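Local coordinates for protein putative isomerase YbhH (Escherichia coli, PDB 6OTV) that is of unknown exact function but probably acts as an isomerase of the PrpF family, within the DAP epimerase superfamily, at residues A[186-191]-A[293-298]; A[252-257]-A[297-302]; A[263-268]-A[308-313]. All coordinates share one frame; numbering follows the deposited sequence.

Contact 1 of 3, residues A[186-191]-A[293-298]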
loop_
_atom_site.group_PDB
_atom_site.type_symbol
_atom_site.label_atom_id
_atom_site.label_comp_id
_atom_site.label_asym_id
_atom_site.label_seq_id
_atom_site.Cartn_x
_atom_site.Cartn_y
_atom_site.Cartn_z
ATOM N N ASP A 186 -27.441 26.588 13.440
ATOM C CA ASP A 186 -28.322 26.826 12.293
ATOM C C ASP A 186 -27.539 27.102 11.012
ATOM O O ASP A 186 -28.012 27.818 10.125
ATOM C CB ASP A 186 -29.305 27.966 12.580
ATOM C CG ASP A 186 -30.132 27.715 13.825
ATOM O OD1 ASP A 186 -30.533 26.553 14.047
ATOM O OD2 ASP A 186 -30.375 28.677 14.586
ATOM N N VAL A 187 -26.345 26.532 10.897
ATOM C CA VAL A 187 -25.498 26.677 9.721
ATOM C C VAL A 187 -25.283 25.292 9.123
ATOM O O VAL A 187 -24.731 24.412 9.789
ATOM C CB VAL A 187 -24.148 27.336 10.052
ATOM C CG1 VAL A 187 -23.287 27.443 8.801
ATOM C CG2 VAL A 187 -24.360 28.702 10.686
ATOM N N PRO A 188 -25.698 25.044 7.880
ATOM C CA PRO A 188 -25.449 23.733 7.259
ATOM C C PRO A 188 -23.974 23.579 6.916
ATOM O O PRO A 188 -23.417 24.378 6.161
ATOM C CB PRO A 188 -26.325 23.764 6.001
ATOM C CG PRO A 188 -26.437 25.218 5.666
ATOM C CD PRO A 188 -26.435 25.953 6.984
ATOM N N VAL A 189 -23.339 22.551 7.481
ATOM C CA VAL A 189 -21.927 22.281 7.253
ATOM C C VAL A 189 -21.764 20.823 6.838
ATOM O O VAL A 189 -22.708 20.034 6.861
ATOM C CB VAL A 189 -21.058 22.585 8.493
ATOM C CG1 VAL A 189 -21.277 24.018 8.968
ATOM C CG2 VAL A 189 -21.343 21.584 9.605
ATOM N N THR A 190 -20.538 20.475 6.450
ATOM C CA THR A 190 -20.183 19.105 6.104
ATOM C C THR A 190 -18.913 18.712 6.842
ATOM O O THR A 190 -17.897 19.410 6.756
ATOM C CB THR A 190 -19.988 18.934 4.593
ATOM O OG1 THR A 190 -21.267 18.901 3.946
ATOM C CG2 THR A 190 -19.241 17.642 4.292
ATOM N N CYS A 191 -18.978 17.601 7.569
ATOM C CA CYS A 191 -17.829 17.053 8.275
ATOM C C CYS A 191 -17.278 15.884 7.470
ATOM O O CYS A 191 -17.970 14.880 7.274
ATOM C CB CYS A 191 -18.217 16.611 9.684
ATOM S SG CYS A 191 -18.848 17.953 10.718
ATOM N N GLY A 293 -24.327 14.665 -1.727
ATOM C CA GLY A 293 -24.998 14.964 -0.479
ATOM C C GLY A 293 -24.286 15.936 0.435
ATOM O O GLY A 293 -24.829 16.266 1.498
ATOM N N THR A 294 -23.096 16.401 0.072
ATOM C CA THR A 294 -22.385 17.346 0.919
ATOM C C THR A 294 -22.949 18.753 0.739
ATOM O O THR A 294 -23.653 19.055 -0.229
ATOM C CB THR A 294 -20.889 17.344 0.606
ATOM O OG1 THR A 294 -20.688 17.688 -0.771
ATOM C CG2 THR A 294 -20.283 15.972 0.884
ATOM N N VAL A 295 -22.621 19.624 1.698
ATOM C CA VAL A 295 -23.068 21.009 1.626
ATOM C C VAL A 295 -22.447 21.733 0.438
ATOM O O VAL A 295 -22.961 22.774 0.010
ATOM C CB VAL A 295 -22.749 21.740 2.945
ATOM C CG1 VAL A 295 -21.262 22.061 3.038
ATOM C CG2 VAL A 295 -23.593 23.000 3.078
ATOM N N THR A 296 -21.352 21.198 -0.112
ATOM C CA THR A 296 -20.724 21.810 -1.277
ATOM C C THR A 296 -21.654 21.798 -2.484
ATOM O O THR A 296 -21.601 22.710 -3.318
ATOM C CB THR A 296 -19.410 21.089 -1.594
ATOM O OG1 THR A 296 -18.588 21.062 -0.421
ATOM C CG2 THR A 296 -18.654 21.802 -2.695
ATOM N N ARG A 297 -22.527 20.794 -2.583
ATOM C CA ARG A 297 -23.464 20.719 -3.697
ATOM C C ARG A 297 -24.493 21.843 -3.673
ATOM O O ARG A 297 -25.117 22.113 -4.705
ATOM C CB ARG A 297 -24.176 19.367 -3.692
ATOM C CG ARG A 297 -23.243 18.167 -3.766
ATOM C CD ARG A 297 -22.664 18.002 -5.158
ATOM N NE ARG A 297 -22.184 16.642 -5.382
ATOM C CZ ARG A 297 -21.834 16.161 -6.570
ATOM N NH1 ARG A 297 -21.910 16.930 -7.646
ATOM N NH2 ARG A 297 -21.410 14.910 -6.683
ATOM N N GLN A 298 -24.690 22.494 -2.528
ATOM C CA GLN A 298 -25.599 23.628 -2.415
ATOM C C GLN A 298 -24.913 24.966 -2.656
ATOM O O GLN A 298 -25.580 26.004 -2.606
ATOM C CB GLN A 298 -26.253 23.658 -1.029
ATOM C CG GLN A 298 -26.839 22.340 -0.565
ATOM C CD GLN A 298 -27.401 22.426 0.841
ATOM O OE1 GLN A 298 -27.368 23.484 1.473
ATOM N NE2 GLN A 298 -27.922 21.310 1.340
#

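Contact 2 of 3, residues A[252-257]-A[297-302]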
loop_
_atom_site.group_PDB
_atom_site.type_symbol
_atom_site.label_atom_id
_atom_site.label_comp_id
_atom_site.label_asym_id
_atom_site.label_seq_id
_atom_site.Cartn_x
_atom_site.Cartn_y
_atom_site.Cartn_z
ATOM N N VAL A 252 -13.111 25.327 7.067
ATOM C CA VAL A 252 -12.916 25.853 5.720
ATOM C C VAL A 252 -14.160 26.629 5.318
ATOM O O VAL A 252 -15.252 26.055 5.232
ATOM C CB VAL A 252 -12.637 24.743 4.694
ATOM C CG1 VAL A 252 -12.481 25.357 3.316
ATOM C CG2 VAL A 252 -11.400 23.945 5.085
ATOM N N LEU A 253 -13.997 27.924 5.063
ATOM C CA LEU A 253 -15.066 28.721 4.478
ATOM C C LEU A 253 -15.049 28.553 2.964
ATOM O O LEU A 253 -13.999 28.698 2.330
ATOM C CB LEU A 253 -14.907 30.193 4.853
ATOM C CG LEU A 253 -14.959 30.537 6.341
ATOM C CD1 LEU A 253 -14.944 32.045 6.531
ATOM C CD2 LEU A 253 -16.195 29.927 6.983
ATOM N N ILE A 254 -16.203 28.234 2.382
ATOM C CA ILE A 254 -16.287 28.000 0.947
ATOM C C ILE A 254 -17.256 28.990 0.315
ATOM O O ILE A 254 -18.193 29.485 0.949
ATOM C CB ILE A 254 -16.699 26.551 0.607
ATOM C CG1 ILE A 254 -18.124 26.260 1.080
ATOM C CG2 ILE A 254 -15.711 25.561 1.207
ATOM C CD1 ILE A 254 -18.732 25.029 0.440
ATOM N N SER A 255 -17.005 29.276 -0.957
ATOM C CA SER A 255 -17.828 30.151 -1.776
ATOM C C SER A 255 -17.553 29.808 -3.231
ATOM O O SER A 255 -16.547 29.154 -3.531
ATOM C CB SER A 255 -17.522 31.633 -1.490
ATOM O OG SER A 255 -16.194 31.968 -1.851
ATOM N N PRO A 256 -18.428 30.210 -4.155
ATOM C CA PRO A 256 -18.192 29.887 -5.567
ATOM C C PRO A 256 -16.877 30.470 -6.064
ATOM O O PRO A 256 -16.384 31.478 -5.554
ATOM C CB PRO A 256 -19.389 30.521 -6.285
ATOM C CG PRO A 256 -20.449 30.612 -5.241
ATOM C CD PRO A 256 -19.725 30.886 -3.958
ATOM N N ALA A 257 -16.306 29.807 -7.066
ATOM C CA ALA A 257 -15.076 30.282 -7.681
ATOM C C ALA A 257 -15.310 31.601 -8.410
ATOM O O ALA A 257 -16.418 31.901 -8.862
ATOM C CB ALA A 257 -14.531 29.242 -8.658
ATOM N N ARG A 297 -22.527 20.794 -2.583
ATOM C CA ARG A 297 -23.464 20.719 -3.697
ATOM C C ARG A 297 -24.493 21.843 -3.673
ATOM O O ARG A 297 -25.117 22.113 -4.705
ATOM C CB ARG A 297 -24.176 19.367 -3.692
ATOM C CG ARG A 297 -23.243 18.167 -3.766
ATOM C CD ARG A 297 -22.664 18.002 -5.158
ATOM N NE ARG A 297 -22.184 16.642 -5.382
ATOM C CZ ARG A 297 -21.834 16.161 -6.570
ATOM N NH1 ARG A 297 -21.910 16.930 -7.646
ATOM N NH2 ARG A 297 -21.410 14.910 -6.683
ATOM N N GLN A 298 -24.690 22.494 -2.528
ATOM C CA GLN A 298 -25.599 23.628 -2.415
ATOM C C GLN A 298 -24.913 24.966 -2.656
ATOM O O GLN A 298 -25.580 26.004 -2.606
ATOM C CB GLN A 298 -26.253 23.658 -1.029
ATOM C CG GLN A 298 -26.839 22.340 -0.565
ATOM C CD GLN A 298 -27.401 22.426 0.841
ATOM O OE1 GLN A 298 -27.368 23.484 1.473
ATOM N NE2 GLN A 298 -27.922 21.310 1.340
ATOM N N ILE A 299 -23.603 24.973 -2.901
ATOM C CA ILE A 299 -22.820 26.198 -3.008
ATOM C C ILE A 299 -22.262 26.384 -4.415
ATOM O O ILE A 299 -22.370 27.467 -4.999
ATOM C CB ILE A 299 -21.682 26.232 -1.961
ATOM C CG1 ILE A 299 -22.237 25.965 -0.559
ATOM C CG2 ILE A 299 -20.944 27.562 -2.005
ATOM C CD1 ILE A 299 -23.362 26.896 -0.151
ATOM N N VAL A 300 -21.673 25.337 -4.977
ATOM C CA VAL A 300 -21.012 25.422 -6.277
ATOM C C VAL A 300 -21.675 24.418 -7.209
ATOM O O VAL A 300 -22.281 23.432 -6.757
ATOM C CB VAL A 300 -19.489 25.179 -6.162
ATOM C CG1 VAL A 300 -18.871 26.158 -5.179
ATOM C CG2 VAL A 300 -19.202 23.738 -5.757
ATOM N N PRO A 301 -21.591 24.642 -8.521
ATOM C CA PRO A 301 -22.128 23.661 -9.471
ATOM C C PRO A 301 -21.392 22.332 -9.378
ATOM O O PRO A 301 -20.261 22.245 -8.892
ATOM C CB PRO A 301 -21.900 24.323 -10.837
ATOM C CG PRO A 301 -21.740 25.774 -10.541
ATOM C CD PRO A 301 -21.072 25.840 -9.204
ATOM N N SER A 302 -22.055 21.284 -9.863
ATOM C CA SER A 302 -21.476 19.949 -9.831
ATOM C C SER A 302 -20.233 19.881 -10.712
ATOM O O SER A 302 -20.134 20.553 -11.742
ATOM C CB SER A 302 -22.503 18.914 -10.288
ATOM O OG SER A 302 -22.909 19.162 -11.621
#

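Contact 3 of 3, residues A[263-268]-A[308-313]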
loop_
_atom_site.group_PDB
_atom_site.type_symbol
_atom_site.label_atom_id
_atom_site.label_comp_id
_atom_site.label_asym_id
_atom_site.label_seq_id
_atom_site.Cartn_x
_atom_site.Cartn_y
_atom_site.Cartn_z
ATOM N N ILE A 263 -14.333 26.027 -7.032
ATOM C CA ILE A 263 -14.741 26.511 -5.719
ATOM C C ILE A 263 -13.662 27.445 -5.195
ATOM O O ILE A 263 -12.501 27.366 -5.612
ATOM C CB ILE A 263 -14.985 25.308 -4.767
ATOM C CG1 ILE A 263 -15.654 25.745 -3.463
ATOM C CG2 ILE A 263 -13.690 24.582 -4.494
ATOM C CD1 ILE A 263 -16.108 24.580 -2.606
ATOM N N ASN A 264 -14.047 28.345 -4.295
ATOM C CA ASN A 264 -13.125 29.232 -3.604
ATOM C C ASN A 264 -13.177 28.924 -2.113
ATOM O O ASN A 264 -14.255 28.691 -1.558
ATOM C CB ASN A 264 -13.479 30.701 -3.861
ATOM C CG ASN A 264 -12.722 31.652 -2.956
ATOM O OD1 ASN A 264 -11.540 31.927 -3.169
ATOM N ND2 ASN A 264 -13.402 32.161 -1.936
ATOM N N VAL A 265 -12.015 28.907 -1.461
ATOM C CA VAL A 265 -11.944 28.478 -0.071
ATOM C C VAL A 265 -11.126 29.469 0.747
ATOM O O VAL A 265 -10.278 30.201 0.229
ATOM C CB VAL A 265 -11.353 27.052 0.079
ATOM C CG1 VAL A 265 -12.141 26.041 -0.752
ATOM C CG2 VAL A 265 -9.878 27.036 -0.293
ATOM N N ARG A 266 -11.410 29.486 2.048
ATOM C CA ARG A 266 -10.596 30.172 3.047
ATOM C C ARG A 266 -10.267 29.149 4.125
ATOM O O ARG A 266 -11.161 28.700 4.851
ATOM C CB ARG A 266 -11.324 31.385 3.631
ATOM C CG ARG A 266 -11.462 32.548 2.657
ATOM C CD ARG A 266 -10.095 33.055 2.221
ATOM N NE ARG A 266 -10.182 34.166 1.274
ATOM C CZ ARG A 266 -10.182 34.031 -0.050
ATOM N NH1 ARG A 266 -10.107 32.827 -0.605
ATOM N NH2 ARG A 266 -10.258 35.105 -0.827
ATOM N N TYR A 267 -8.992 28.783 4.225
ATOM C CA TYR A 267 -8.543 27.645 5.021
ATOM C C TYR A 267 -8.041 28.134 6.376
ATOM O O TYR A 267 -7.062 28.884 6.445
ATOM C CB TYR A 267 -7.445 26.891 4.268
ATOM C CG TYR A 267 -7.028 25.562 4.861
ATOM C CD1 TYR A 267 -7.848 24.446 4.760
ATOM C CD2 TYR A 267 -5.795 25.415 5.486
ATOM C CE1 TYR A 267 -7.462 23.223 5.287
ATOM C CE2 TYR A 267 -5.400 24.196 6.016
ATOM C CZ TYR A 267 -6.238 23.104 5.913
ATOM O OH TYR A 267 -5.850 21.890 6.438
ATOM N N PHE A 268 -8.701 27.707 7.447
ATOM C CA PHE A 268 -8.329 28.118 8.794
ATOM C C PHE A 268 -7.525 27.022 9.486
ATOM O O PHE A 268 -7.840 25.834 9.364
ATOM C CB PHE A 268 -9.572 28.483 9.609
ATOM C CG PHE A 268 -10.161 29.814 9.228
ATOM C CD1 PHE A 268 -9.780 30.969 9.894
ATOM C CD2 PHE A 268 -11.073 29.916 8.189
ATOM C CE1 PHE A 268 -10.311 32.198 9.542
ATOM C CE2 PHE A 268 -11.607 31.144 7.833
ATOM C CZ PHE A 268 -11.226 32.285 8.510
ATOM N N ILE A 308 -10.307 19.205 -10.643
ATOM C CA ILE A 308 -11.083 20.079 -9.770
ATOM C C ILE A 308 -10.158 21.196 -9.310
ATOM O O ILE A 308 -9.191 20.953 -8.578
ATOM C CB ILE A 308 -11.674 19.319 -8.579
ATOM C CG1 ILE A 308 -12.585 18.202 -9.083
ATOM C CG2 ILE A 308 -12.431 20.263 -7.671
ATOM C CD1 ILE A 308 -13.299 17.455 -7.989
ATOM N N ASN A 309 -10.446 22.417 -9.747
ATOM C CA ASN A 309 -9.607 23.572 -9.454
ATOM C C ASN A 309 -10.131 24.275 -8.203
ATOM O O ASN A 309 -11.289 24.714 -8.173
ATOM C CB ASN A 309 -9.587 24.512 -10.660
ATOM C CG ASN A 309 -8.696 25.715 -10.453
ATOM O OD1 ASN A 309 -9.151 26.766 -10.002
ATOM N ND2 ASN A 309 -7.421 25.573 -10.793
ATOM N N ILE A 310 -9.289 24.366 -7.173
ATOM C CA ILE A 310 -9.641 24.969 -5.888
ATOM C C ILE A 310 -8.957 26.327 -5.792
ATOM O O ILE A 310 -7.722 26.409 -5.810
ATOM C CB ILE A 310 -9.224 24.089 -4.699
ATOM C CG1 ILE A 310 -9.565 22.616 -4.941
ATOM C CG2 ILE A 310 -9.865 24.599 -3.411
ATOM C CD1 ILE A 310 -11.030 22.319 -4.953
ATOM N N GLU A 311 -9.751 27.383 -5.653
ATOM C CA GLU A 311 -9.218 28.732 -5.522
ATOM C C GLU A 311 -9.003 29.077 -4.053
ATOM O O GLU A 311 -9.779 28.670 -3.183
ATOM C CB GLU A 311 -10.158 29.744 -6.185
ATOM C CG GLU A 311 -10.323 29.503 -7.684
ATOM C CD GLU A 311 -11.248 30.497 -8.365
ATOM O OE1 GLU A 311 -11.879 31.319 -7.667
ATOM O OE2 GLU A 311 -11.345 30.452 -9.611
ATOM N N HIS A 312 -7.938 29.822 -3.786
ATOM C CA HIS A 312 -7.554 30.200 -2.433
ATOM C C HIS A 312 -6.963 31.600 -2.501
ATOM O O HIS A 312 -6.766 32.144 -3.594
ATOM C CB HIS A 312 -6.567 29.180 -1.838
ATOM C CG HIS A 312 -5.309 29.011 -2.630
ATOM N ND1 HIS A 312 -4.263 29.905 -2.567
ATOM C CD2 HIS A 312 -4.927 28.043 -3.496
ATOM C CE1 HIS A 312 -3.291 29.498 -3.365
ATOM N NE2 HIS A 312 -3.668 28.371 -3.939
ATOM N N PRO A 313 -6.690 32.228 -1.345
ATOM C CA PRO A 313 -6.272 33.646 -1.363
ATOM C C PRO A 313 -5.129 33.995 -2.307
ATOM O O PRO A 313 -5.088 35.128 -2.801
ATOM C CB PRO A 313 -5.871 33.896 0.095
ATOM C CG PRO A 313 -6.762 33.017 0.865
ATOM C CD PRO A 313 -6.937 31.771 0.039
#

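Contact 1 of 3, residues A[186-191]-A[293-298]
Thr190 takes hold of the backbone at Val295. The Val295 N-H points at Thr190 OG1, with N to OG1 at 2.7 Å and an N-H...O angle of 172°. The bond is short and nearly straight. The Thr190 hydroxyl sits beside its own backbone N (chi1 -76°) and the methyl CG2 lies anti to that N. This splits the two branches between two neighbours. OG1 goes to the amide, while the methyl crosses Thr294 at a slant, with Thr190 CG2 3.9 Å from Thr294 CG2. Thr294 OG1 takes no part here; it is hydrogen-bonded to Ser288 O.

Val295 and Thr190 run past each other in opposite directions. Val295 CG1 stands between its own backbone N and carbonyl carbon (chi1 75°), and CG2 is anti to the N. Val295 CG1 therefore lies against the threonine, 3.7 Å from Thr190 CB. The other methyl turns to the proline instead. Val295 CG2 is 3.4 Å from Pro188 O and 4.1 Å from Pro188 CB. The Val295 side chain also touches Ile200 and Pro202 of strand 197-202.

The valine opens a short 3-10 turn, residues 295-298, which thus rests on strand 187-193. Thr190 OG1 is also hydrogen-bonded to Gln180 O. A carbonyl can only accept, so the hydroxyl proton must go there. One buried hydroxyl thus receives a bond from Val295 and gives one to Gln180. This double use fixes its rotation and joins three pieces of backbone through a single side chain, with methyl packing around it.

Contact 2 of 3, residues A[252-257]-A[297-302]
The Pro256 ring and the Ile299 side chain meet at about a right angle. Pro256 CD lies 4.0 Å from Ile299 CG2. Pro256 CG lies 3.7 Å from Ile299 O. The flat group here, the guanidinium of Arg297, takes no part across the contact. Ser302 CB lies at its edge, in its plane, within the same loop segment. The Arg297 side chain is poorly ordered.

Ile299 is the residue that carries the contact. Its CG2 is anti to the backbone N and its CG1 lies beside that N (chi1 -52°). Each branch therefore finds a different part of 252-257. Ile299 CG2 rests against both the proline ring and the backbone of Ser255, 4.1 Å from Ser255 CA. CG1 reaches the strand at Ile254, where the two isoleucines cross obliquely. There Ile254 CD1 is the touching atom, 3.8 Å from Ile299 CG1. Val300 adds one methyl: Val300 CG1 is 3.8 Å from Pro256 CA and also comes near Ser255 O.

No hydrogen bond joins the two segments. The interaction is van der Waals packing of aliphatic groups, buried at Ile254 and Ser255 and partly exposed around Pro256 and Ile299. Ser255 points away from the loop, and its OG is hydrogen-bonded to Asn264 ND2 on the next strand.

The contact lies at the end of strand 250-255, which runs between strands 197-202 and 263-267. Both flanks share in the packing. Ile254 touches Ile200 and Ile263, Ile299 touches Pro202, and Val300 touches Ile263. The loop between helix 279-290 and strand 306-312 thus passes across the ends of three strands.

Contact 3 of 3, residues A[263-268]-A[308-313]
Ile263 and Ile310 lie side by side and point the same way, forming the tight, buried part of this contact. Ile263 CG2 is 3.5 Å from Ile310 CD1. Val265, also buried, continues the row: Val265 CG1 is 3.8 Å from Ile310 CG2. The backbones beneath are bridged in parallel register. Glu311 uses both its polar backbone atoms. Glu311 N bonds to Ile263 O (2.8 Å, 168°). Glu311 O receives the N-H of Val265, with N to O at 2.8 Å and a more bent angle of 145°.

On the face of Asn264 and Glu311 the contact is polar but also buried. The Glu311 chain is extended beyond CG and carries its carboxylate to the turn before strand 263-267. There OE1 is bonded to Gln258 N and OE2 to Lys259 N and Gly261 N. Three backbone N-H groups thus hold the carboxylate, which would probably favour its charged form. Asn264 ND2 is hydrogen-bonded to Ser255 OG on strand 250-255. Asn264 OD1 receives Arg266 NH1 at 3.1 Å, well off the guanidinium plane. Val265 O receives Arg266 NH1 at 2.8 Å, almost in that plane.

The more open side is the C-terminal rim, where His312 and Pro313 are partly exposed. Pro313 still packs closely on Arg266. The bend at chi2 (-61°) brings the Arg266 chain back over the proline. Pro313 CG then lies 3.3 Å above the plane of the Arg266 guanidinium, offset toward the rim. The His312 ring leads away.

Ile263, Val265 and Ile310 all touch helix 279-290, through Ile285 or Ser286. Parallel strands closing on the helix that links them are consistent with the DAP epimerase-type fold, in which strands of each domain wrap around a central helix.

In the fold
Reading from the N terminus, strand 187-193 comes first, then the neighbours 250-255 and 263-267, then helix 279-290, the long loop and strand 306-312. Contact 1 closes the widest loop, with 101 residues between its segments. Contacts 2 and 3 each span 39. Contact 2 starts within the loop of contact 1, and both end on overlapping segments, 293-298 and 297-302. Contact 3 crosses both, because 263-268 lies inside the loops they close while 308-313 lies beyond them. Contacts 1 and 2 fix the long loop at two places, and contact 3 sets the strand that follows it beside 263-267. Thr296 links the contacts by touching Ile254 and Ile263.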